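Local coordinates for hypothetical protein Atu0240 (Agrobacterium tumefaciens str. C58, PDB 2GAX), which is of unknown function but, as a DUF2000 protein of the PTH2 clan, probably shares the fold of the type 2 peptidyl-tRNA hydrolases, at residues K19-A24 with S83-E88; F90-G93 with A97-Q100; R69-R74 with V113-R118; V31-E36 with D79-L84. All blocks are in the same frame, centred on the assembly; numbering follows the deposited sequence.

Interaction 1: residues K19-A24 with S83-E88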
# COMPACT_ATOMS: atom_id res chain seq x y z
N LYS A 19 -6.64 2.40 -9.37
CA LYS A 19 -6.65 1.74 -8.06
C LYS A 19 -5.88 0.42 -8.12
O LYS A 19 -5.12 0.10 -7.20
CB LYS A 19 -8.07 1.51 -7.56
CG LYS A 19 -8.81 2.79 -7.17
CD LYS A 19 -10.17 2.47 -6.53
CE LYS A 19 -10.91 3.77 -6.16
NZ LYS A 19 -12.31 3.48 -5.74
N LEU A 20 -6.09 -0.32 -9.21
CA LEU A 20 -5.45 -1.62 -9.41
C LEU A 20 -3.94 -1.44 -9.64
O LEU A 20 -3.14 -2.11 -8.98
CB LEU A 20 -6.11 -2.39 -10.55
CG LEU A 20 -7.58 -2.84 -10.35
CD1 LEU A 20 -8.31 -3.15 -11.66
CD2 LEU A 20 -7.71 -4.01 -9.41
N ASN A 21 -3.57 -0.53 -10.55
CA ASN A 21 -2.16 -0.14 -10.75
C ASN A 21 -1.47 0.24 -9.43
O ASN A 21 -0.41 -0.32 -9.11
CB ASN A 21 -2.08 0.99 -11.79
CG ASN A 21 -0.66 1.47 -12.04
OD1 ASN A 21 -0.05 2.15 -11.20
ND2 ASN A 21 -0.14 1.18 -13.23
N VAL A 22 -2.05 1.19 -8.68
CA VAL A 22 -1.46 1.66 -7.40
C VAL A 22 -1.33 0.51 -6.38
O VAL A 22 -0.30 0.40 -5.68
CB VAL A 22 -2.27 2.84 -6.79
CG1 VAL A 22 -1.75 3.18 -5.39
CG2 VAL A 22 -2.15 4.09 -7.69
N THR A 23 -2.34 -0.35 -6.32
CA THR A 23 -2.36 -1.48 -5.36
C THR A 23 -1.21 -2.43 -5.68
O THR A 23 -0.50 -2.89 -4.78
CB THR A 23 -3.70 -2.23 -5.37
OG1 THR A 23 -4.73 -1.35 -4.88
CG2 THR A 23 -3.66 -3.51 -4.48
N ALA A 24 -1.03 -2.69 -6.98
CA ALA A 24 0.02 -3.60 -7.43
C ALA A 24 1.39 -3.07 -7.01
O ALA A 24 2.19 -3.81 -6.41
CB ALA A 24 -0.06 -3.76 -8.93
N SER A 83 4.79 1.80 1.92
CA SER A 83 4.78 2.04 0.47
C SER A 83 3.90 3.25 0.19
O SER A 83 2.86 3.41 0.81
CB SER A 83 4.22 0.83 -0.28
OG SER A 83 4.92 -0.34 0.09
N LEU A 84 4.30 4.09 -0.76
CA LEU A 84 3.59 5.34 -1.05
C LEU A 84 3.61 5.64 -2.54
O LEU A 84 4.61 5.39 -3.22
CB LEU A 84 4.17 6.51 -0.27
CG LEU A 84 3.21 7.68 0.02
CD1 LEU A 84 2.18 7.34 1.07
CD2 LEU A 84 3.97 8.94 0.38
N TYR A 85 2.49 6.17 -3.03
CA TYR A 85 2.29 6.45 -4.45
C TYR A 85 1.58 7.80 -4.52
O TYR A 85 0.53 7.98 -3.89
CB TYR A 85 1.40 5.35 -5.04
CG TYR A 85 1.44 5.16 -6.55
CD1 TYR A 85 1.81 3.92 -7.10
CD2 TYR A 85 1.10 6.20 -7.42
CE1 TYR A 85 1.85 3.73 -8.49
CE2 TYR A 85 1.12 6.01 -8.80
CZ TYR A 85 1.50 4.79 -9.32
OH TYR A 85 1.50 4.63 -10.69
N ILE A 86 2.18 8.76 -5.23
CA ILE A 86 1.61 10.10 -5.39
C ILE A 86 1.06 10.28 -6.80
O ILE A 86 1.45 9.55 -7.71
CB ILE A 86 2.62 11.26 -5.06
CG1 ILE A 86 3.82 11.28 -6.03
CG2 ILE A 86 3.13 11.16 -3.60
CD1 ILE A 86 4.63 12.58 -6.00
N GLU A 87 0.16 11.24 -6.97
CA GLU A 87 -0.52 11.48 -8.24
C GLU A 87 0.43 11.69 -9.42
O GLU A 87 0.19 11.18 -10.52
CB GLU A 87 -1.44 12.69 -8.10
CG GLU A 87 -2.47 12.85 -9.24
CD GLU A 87 -3.40 14.03 -9.02
OE1 GLU A 87 -4.01 14.11 -7.94
OE2 GLU A 87 -3.49 14.89 -9.92
N GLU A 88 1.51 12.43 -9.18
CA GLU A 88 2.44 12.78 -10.24
C GLU A 88 3.14 11.56 -10.82
O GLU A 88 3.62 11.62 -11.94
CB GLU A 88 3.48 13.79 -9.74
CG GLU A 88 2.98 15.22 -9.60
CD GLU A 88 2.12 15.47 -8.38
OE1 GLU A 88 1.96 14.56 -7.52
OE2 GLU A 88 1.60 16.59 -8.27
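A buried helix-on-sheet contact joins Val22 and Asn21 of helix 16-33 to Tyr85 on strand 83-86, the outermost strand on one side of the mixed sheet. Its centre is a CH-pi contact. The methyl CG2 of Val22 sits 3.7 Å from the centroid of the Tyr85 ring and only 5° off the ring normal, so it presses on the middle of one face and meets the ring carbons almost evenly. The second methyl works lower down, with Val22 CG1 3.8 Å from Tyr85 CB, and the forked side chain therefore grips the ring and the stem that carries it. Val22 owes this double reach to its first torsion (CG1 anti to the backbone N, chi1 173°), which turns both branches to the strand.

In this alpha/beta layered fold, helix 16-33 lies across one face of the sheet, and Val22 also touches Leu10 on strand 4-11, nearer the sheet centre. Phe90, from the loop beyond the strand, packs on both Val22 and Tyr85, its ring inclined to that of the tyrosine. At the far end of the ring, Asn21 OD1 comes within 3.0 Å of Tyr85 OH. The Asn21 amide stands nearly perpendicular to the ring, the two planes 85° apart, so the carboxamide approaches crosswise instead of stacking on the aromatic group.

Interaction 2: residues F90-G93 with A97-Q100; sequences FATG and ANRQ
Thr92 and Asn98 form a two-bond clasp between the loop after strand 83-86 and the first turn of helix 95-102, built around an ST turn in which Thr92 OG1 accepts the backbone N-H of His94. The chain enters this loop at Phe90, whose side chain heads the other way, into the packing against Val22 and Gln18 of helix 16-33, so the loop is held inward by Phe90, and meets helix 95-102 two residues later, at Thr92.

Thr92 carries the contact. Its hydroxyl lies between the backbone N and the carbonyl carbon (chi1 88°), where it can serve the turn and the helix at once: besides accepting from His94, OG1 donates to Asn98 OD1 over 2.6 Å. The carboxamide of Asn98 answers with its other end, ND2 donating to Thr92 O at 3.1 Å along a fairly straight path, the N-H...O angle being 162°. One asparagine amide thus reads both a side chain and a backbone carbonyl of the same residue, and with both ends engaged its rotation is fixed. The two side chains run antiparallel, each passing alongside the other. On the carbonyl side the amide nitrogen stands well above the peptide plane, whereas Thr92 O lies close to the plane of the Asn98 amide.

Gly93 then carries the chain on toward the helix, with its CA 4.5 Å from Asn98 ND2. Beside the polar clasp, the methyl CB of Ala97 comes within 3.4 Å of Thr92 OG1 and 4.0 Å of Thr92 CG2.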
# COMPACT_ATOMS: atom_id res chain seq x y z
N PHE A 90 1.83 9.00 -11.96
CA PHE A 90 1.05 8.56 -13.13
C PHE A 90 1.59 9.13 -14.44
O PHE A 90 1.21 8.65 -15.52
CB PHE A 90 -0.42 8.96 -12.97
CG PHE A 90 -1.20 8.08 -12.05
CD1 PHE A 90 -1.24 6.70 -12.25
CD2 PHE A 90 -1.93 8.62 -10.99
CE1 PHE A 90 -1.97 5.87 -11.39
CE2 PHE A 90 -2.67 7.79 -10.12
CZ PHE A 90 -2.68 6.43 -10.32
N ALA A 91 2.46 10.14 -14.35
CA ALA A 91 2.99 10.86 -15.53
C ALA A 91 4.15 10.14 -16.24
O ALA A 91 4.45 10.45 -17.40
CB ALA A 91 3.43 12.26 -15.12
N THR A 92 4.83 9.23 -15.55
CA THR A 92 5.86 8.40 -16.22
C THR A 92 5.78 6.95 -15.77
O THR A 92 5.19 6.65 -14.74
CB THR A 92 7.33 8.89 -15.98
OG1 THR A 92 7.85 8.29 -14.78
CG2 THR A 92 7.45 10.43 -15.91
N GLY A 93 6.39 6.06 -16.55
CA GLY A 93 6.50 4.68 -16.17
C GLY A 93 7.93 4.30 -15.82
O GLY A 93 8.28 3.12 -15.90
N ALA A 97 12.51 8.40 -12.81
CA ALA A 97 11.70 9.61 -12.96
C ALA A 97 10.69 9.75 -11.84
O ALA A 97 10.51 10.85 -11.29
CB ALA A 97 10.99 9.64 -14.34
N ASN A 98 10.05 8.65 -11.47
CA ASN A 98 9.05 8.67 -10.40
C ASN A 98 9.64 8.89 -9.02
O ASN A 98 9.07 9.64 -8.21
CB ASN A 98 8.17 7.43 -10.46
CG ASN A 98 7.24 7.47 -11.65
OD1 ASN A 98 7.08 8.54 -12.26
ND2 ASN A 98 6.64 6.33 -12.00
N ARG A 99 10.79 8.28 -8.77
CA ARG A 99 11.54 8.55 -7.53
C ARG A 99 11.97 10.02 -7.49
O ARG A 99 11.91 10.65 -6.43
CB ARG A 99 12.72 7.61 -7.35
CG ARG A 99 12.32 6.21 -6.88
CD ARG A 99 13.52 5.38 -6.47
NE ARG A 99 14.40 5.09 -7.59
CZ ARG A 99 15.55 5.72 -7.85
NH1 ARG A 99 15.98 6.71 -7.08
NH2 ARG A 99 16.26 5.38 -8.92
N GLN A 100 12.34 10.57 -8.65
CA GLN A 100 12.70 11.99 -8.77
C GLN A 100 11.55 12.92 -8.40
O GLN A 100 11.71 13.78 -7.54
CB GLN A 100 13.26 12.33 -10.17
CG GLN A 100 13.76 13.78 -10.34
CD GLN A 100 15.20 13.97 -9.87
OE1 GLN A 100 15.45 14.49 -8.78
NE2 GLN A 100 16.15 13.53 -10.70

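Interaction 3: residues R69-R74 with V113-R118; sequences RKIHQR and VGMALR
Ile71 and His72 of helix 65-77 receive the end of Met115, present as selenomethionine introduced in place of methionine, in a helix-on-sheet contact of this layered alpha/beta fold. The methyl branch Ile71 CG2 meets the terminal methyl Met115 CE at 3.5 Å, the two side chains crossing at a slant. One atom back, Met115 SE rests against the helix backbone itself, 3.7 Å from His72 CA. The imidazole is a looser neighbour: the selenium lies 5.4 Å from its centroid and oblique to it, over neither face nor edge.

Met115 reaches straight up from the strand before turning, CG anti to the backbone N (chi1 -174°), and a bend at chi3 (99°) then lays its methyl beside the isoleucine.

Further out, Ile127 of helix 121-127 touches both Ile71 and Met115, while Leu84 on the neighbouring strand touches both His72 and Met115, so the buried methionine is flanked by a helix and a strand as well. Just upstream, Val113 and Gly114 face Tyr85 together in a classic beta bulge. The same methyl of the methionine, Met115 CE, also lies 4.0 Å from the backbone oxygen Ile71 O.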
# COMPACT_ATOMS: atom_id res chain seq x y z
N ARG A 69 -3.84 12.17 3.62
CA ARG A 69 -2.72 12.93 4.15
C ARG A 69 -2.47 12.67 5.64
O ARG A 69 -1.33 12.41 6.02
CB ARG A 69 -2.91 14.44 3.91
CG ARG A 69 -1.69 15.26 4.35
CD ARG A 69 -1.90 16.74 4.17
NE ARG A 69 -2.58 17.05 2.92
CZ ARG A 69 -2.00 17.04 1.72
NH1 ARG A 69 -0.71 16.72 1.59
NH2 ARG A 69 -2.72 17.33 0.64
N LYS A 70 -3.52 12.72 6.47
CA LYS A 70 -3.33 12.49 7.90
C LYS A 70 -2.87 11.06 8.21
O LYS A 70 -2.03 10.85 9.08
CB LYS A 70 -4.56 12.88 8.73
CG LYS A 70 -5.89 12.44 8.16
CD LYS A 70 -7.04 12.53 9.19
CE LYS A 70 -8.27 11.72 8.72
NZ LYS A 70 -7.93 10.32 8.23
N ILE A 71 -3.42 10.09 7.48
CA ILE A 71 -3.00 8.68 7.57
C ILE A 71 -1.50 8.57 7.26
O ILE A 71 -0.74 7.95 8.01
CB ILE A 71 -3.85 7.77 6.64
CG1 ILE A 71 -5.28 7.65 7.20
CG2 ILE A 71 -3.22 6.39 6.50
CD1 ILE A 71 -6.32 7.03 6.26
N HIS A 72 -1.08 9.19 6.16
CA HIS A 72 0.33 9.32 5.82
C HIS A 72 1.13 9.92 7.00
O HIS A 72 2.09 9.32 7.50
CB HIS A 72 0.47 10.15 4.54
CG HIS A 72 1.88 10.40 4.11
ND1 HIS A 72 2.21 11.42 3.24
CD2 HIS A 72 3.04 9.76 4.40
CE1 HIS A 72 3.51 11.41 3.03
NE2 HIS A 72 4.04 10.42 3.72
N GLN A 73 0.69 11.09 7.47
CA GLN A 73 1.29 11.75 8.65
C GLN A 73 1.32 10.89 9.91
O GLN A 73 2.32 10.86 10.62
CB GLN A 73 0.57 13.09 8.90
CG GLN A 73 0.84 14.11 7.79
CD GLN A 73 -0.06 15.33 7.84
OE1 GLN A 73 -1.22 15.24 8.25
NE2 GLN A 73 0.46 16.47 7.42
N ARG A 74 0.24 10.17 10.19
CA ARG A 74 0.19 9.27 11.34
C ARG A 74 1.22 8.15 11.22
O ARG A 74 1.83 7.79 12.22
CB ARG A 74 -1.19 8.66 11.53
CG ARG A 74 -2.30 9.63 11.91
CD ARG A 74 -3.44 8.85 12.52
NE ARG A 74 -4.65 9.65 12.65
CZ ARG A 74 -5.72 9.54 11.86
NH1 ARG A 74 -5.75 8.64 10.89
NH2 ARG A 74 -6.77 10.31 12.08
N VAL A 113 -2.02 9.22 -3.61
CA VAL A 113 -3.12 8.46 -4.19
C VAL A 113 -3.24 7.05 -3.60
O VAL A 113 -4.25 6.38 -3.76
CB VAL A 113 -3.07 8.45 -5.73
CG1 VAL A 113 -3.15 9.90 -6.25
CG2 VAL A 113 -1.80 7.77 -6.26
N GLY A 114 -2.20 6.60 -2.89
CA GLY A 114 -2.26 5.31 -2.22
C GLY A 114 -1.12 5.13 -1.24
O GLY A 114 -0.06 5.72 -1.42
N MSE A 115 -1.37 4.32 -0.22
CA MSE A 115 -0.36 3.94 0.76
C MSE A 115 -0.67 2.52 1.23
O MSE A 115 -1.83 2.12 1.31
CB MSE A 115 -0.37 4.88 1.96
CG MSE A 115 0.75 4.63 2.96
SE MSE A 115 0.63 5.84 4.52
CE MSE A 115 -0.23 4.64 5.80
N ALA A 116 0.38 1.77 1.52
CA ALA A 116 0.21 0.47 2.16
C ALA A 116 1.18 0.39 3.29
O ALA A 116 2.28 0.92 3.22
CB ALA A 116 0.47 -0.68 1.21
N LEU A 117 0.78 -0.36 4.31
CA LEU A 117 1.64 -0.60 5.46
C LEU A 117 1.40 -1.98 6.03
O LEU A 117 0.33 -2.58 5.83
CB LEU A 117 1.41 0.48 6.51
CG LEU A 117 0.13 0.49 7.36
CD1 LEU A 117 0.35 1.32 8.65
CD2 LEU A 117 -1.10 0.97 6.58
N ARG A 118 2.42 -2.49 6.72
CA ARG A 118 2.34 -3.68 7.53
C ARG A 118 2.95 -3.32 8.88
O ARG A 118 4.14 -2.98 8.95
CB ARG A 118 3.12 -4.83 6.91
CG ARG A 118 3.21 -6.08 7.79
CD ARG A 118 4.01 -7.17 7.09
NE ARG A 118 3.89 -8.45 7.79
CZ ARG A 118 4.65 -8.81 8.83
NH1 ARG A 118 5.61 -8.00 9.28
NH2 ARG A 118 4.46 -10.00 9.40

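Interaction 4: residues V31-E36 with D79-L84; sequences VAQTGE and DITTSL
Gln33, the last helical residue of helix 16-33, and Thr81, on the irregular chain leading into strand 83-86, face each other with their CA atoms 8.8 Å apart, a separation that a long side chain must span. Both backbones are at turning points of the alpha/beta fold: Thr34 is the first residue to leave helical geometry, and Asp79, with its positive phi, is the C-prime residue of a Schellman motif that ends helix 65-77.

Gln33 does the spanning. Its CG is anti to the backbone N (chi1 -178°) and the chain stays extended beyond it, carrying the carboxamide out to the opposite backbone. There Gln33 NE2 donates to Thr81 O over 3.0 Å, with a moderately bent N-H...O angle of 151°. The donor arrives from above the peptide plane, 38° out of it, and the acceptor is likewise tilted from the plane of the glutamine amide. The same nitrogen brushes the threonine side chain, lying 3.7 Å from Thr81 CB.

A water sits beside this bond, within 2.8 Å of Gln33 OE1 and equally close to Thr81 O. It is placed to donate to both, which would give the carbonyl a second partner and engage both ends of the amide, although more acceptors surround the water than it has protons to offer. The contact lies at the surface, and joins the C-terminal end of helix 16-33 to the chain just before the edge strand 83-86. Farther along, Ser83 OG bonds to Leu26 O of the same helix. The threonine methyl, Thr81 CG2, is 4.1 Å from Gln33 NE2.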
# COMPACT_ATOMS: atom_id res chain seq x y z
N VAL A 31 6.06 -6.56 -0.03
CA VAL A 31 6.80 -7.82 -0.13
C VAL A 31 8.31 -7.60 -0.02
O VAL A 31 9.01 -8.34 0.72
CB VAL A 31 6.41 -8.60 -1.40
CG1 VAL A 31 7.20 -9.87 -1.51
CG2 VAL A 31 4.92 -8.94 -1.35
N ALA A 32 8.82 -6.56 -0.69
CA ALA A 32 10.25 -6.21 -0.63
C ALA A 32 10.68 -5.98 0.82
O ALA A 32 11.73 -6.45 1.23
CB ALA A 32 10.54 -4.95 -1.47
N GLN A 33 9.82 -5.30 1.59
CA GLN A 33 10.06 -4.97 3.00
C GLN A 33 10.01 -6.19 3.93
O GLN A 33 10.76 -6.26 4.92
CB GLN A 33 9.02 -3.94 3.45
CG GLN A 33 9.16 -3.45 4.89
CD GLN A 33 8.05 -2.49 5.25
OE1 GLN A 33 6.91 -2.62 4.79
NE2 GLN A 33 8.38 -1.49 6.07
N THR A 34 9.11 -7.13 3.64
CA THR A 34 8.91 -8.31 4.50
C THR A 34 8.72 -9.57 3.64
O THR A 34 7.60 -10.03 3.43
CB THR A 34 7.71 -8.14 5.46
OG1 THR A 34 7.81 -6.89 6.14
CG2 THR A 34 7.66 -9.26 6.50
N GLY A 35 9.84 -10.11 3.16
CA GLY A 35 9.82 -11.31 2.31
C GLY A 35 9.23 -12.52 3.02
O GLY A 35 8.79 -13.45 2.38
N GLU A 36 9.25 -12.48 4.35
CA GLU A 36 8.71 -13.54 5.20
C GLU A 36 7.19 -13.79 5.03
O GLU A 36 6.69 -14.85 5.44
CB GLU A 36 9.03 -13.24 6.68
CG GLU A 36 10.52 -13.25 7.01
CD GLU A 36 11.25 -11.93 6.70
OE1 GLU A 36 10.61 -10.90 6.38
OE2 GLU A 36 12.50 -11.94 6.79
N ASP A 79 6.64 5.92 13.34
CA ASP A 79 7.89 5.27 12.88
C ASP A 79 7.68 4.06 11.96
O ASP A 79 8.47 3.11 11.98
CB ASP A 79 8.78 4.85 14.06
CG ASP A 79 9.27 6.02 14.89
OD1 ASP A 79 9.64 7.06 14.31
OD2 ASP A 79 9.30 5.88 16.13
N ILE A 80 6.62 4.12 11.15
CA ILE A 80 6.34 3.08 10.16
C ILE A 80 6.92 3.48 8.80
O ILE A 80 6.80 4.64 8.38
CB ILE A 80 4.81 2.82 10.04
CG1 ILE A 80 4.16 2.63 11.42
CG2 ILE A 80 4.49 1.67 9.05
CD1 ILE A 80 4.72 1.50 12.27
N THR A 81 7.59 2.53 8.16
CA THR A 81 8.05 2.68 6.79
C THR A 81 6.98 2.09 5.88
O THR A 81 6.63 0.92 5.99
CB THR A 81 9.43 2.01 6.58
OG1 THR A 81 10.39 2.62 7.46
CG2 THR A 81 9.92 2.18 5.13
N THR A 82 6.46 2.93 4.98
CA THR A 82 5.28 2.54 4.19
C THR A 82 5.62 2.47 2.70
O THR A 82 6.64 3.00 2.28
CB THR A 82 4.13 3.57 4.36
OG1 THR A 82 4.59 4.89 4.02
CG2 THR A 82 3.60 3.56 5.78
N SER A 83 4.79 1.80 1.92
CA SER A 83 4.78 2.04 0.47
C SER A 83 3.90 3.25 0.19
O SER A 83 2.86 3.41 0.81
CB SER A 83 4.22 0.83 -0.28
OG SER A 83 4.92 -0.34 0.09
N LEU A 84 4.30 4.09 -0.76
CA LEU A 84 3.59 5.34 -1.05
C LEU A 84 3.61 5.64 -2.54
O LEU A 84 4.61 5.39 -3.22
CB LEU A 84 4.17 6.51 -0.27
CG LEU A 84 3.21 7.68 0.02
CD1 LEU A 84 2.18 7.34 1.07
CD2 LEU A 84 3.97 8.94 0.38
O HOH W 1 4.85 -1.20 6.02

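How the interactions relate
Interactions 1 and 4, centred about 15 Å apart, both join helix 16-33 to the chain of strand 83-86, one buried and one at the surface. Interaction 3 lies about 11 Å from the centre of interaction 1 and uses the neighbouring strand 112-120, but packs on the opposite face; backbone pairing such as Tyr85 O with Val113 N links the two through the sheet. Along the chain, interaction 3 alternates with interactions 1 and 4, while interaction 2 comes after both and is nested within the loop that interaction 3 closes. Phe90 connects interaction 2 to interaction 1. Together they show one edge of the sheet held between helical layers.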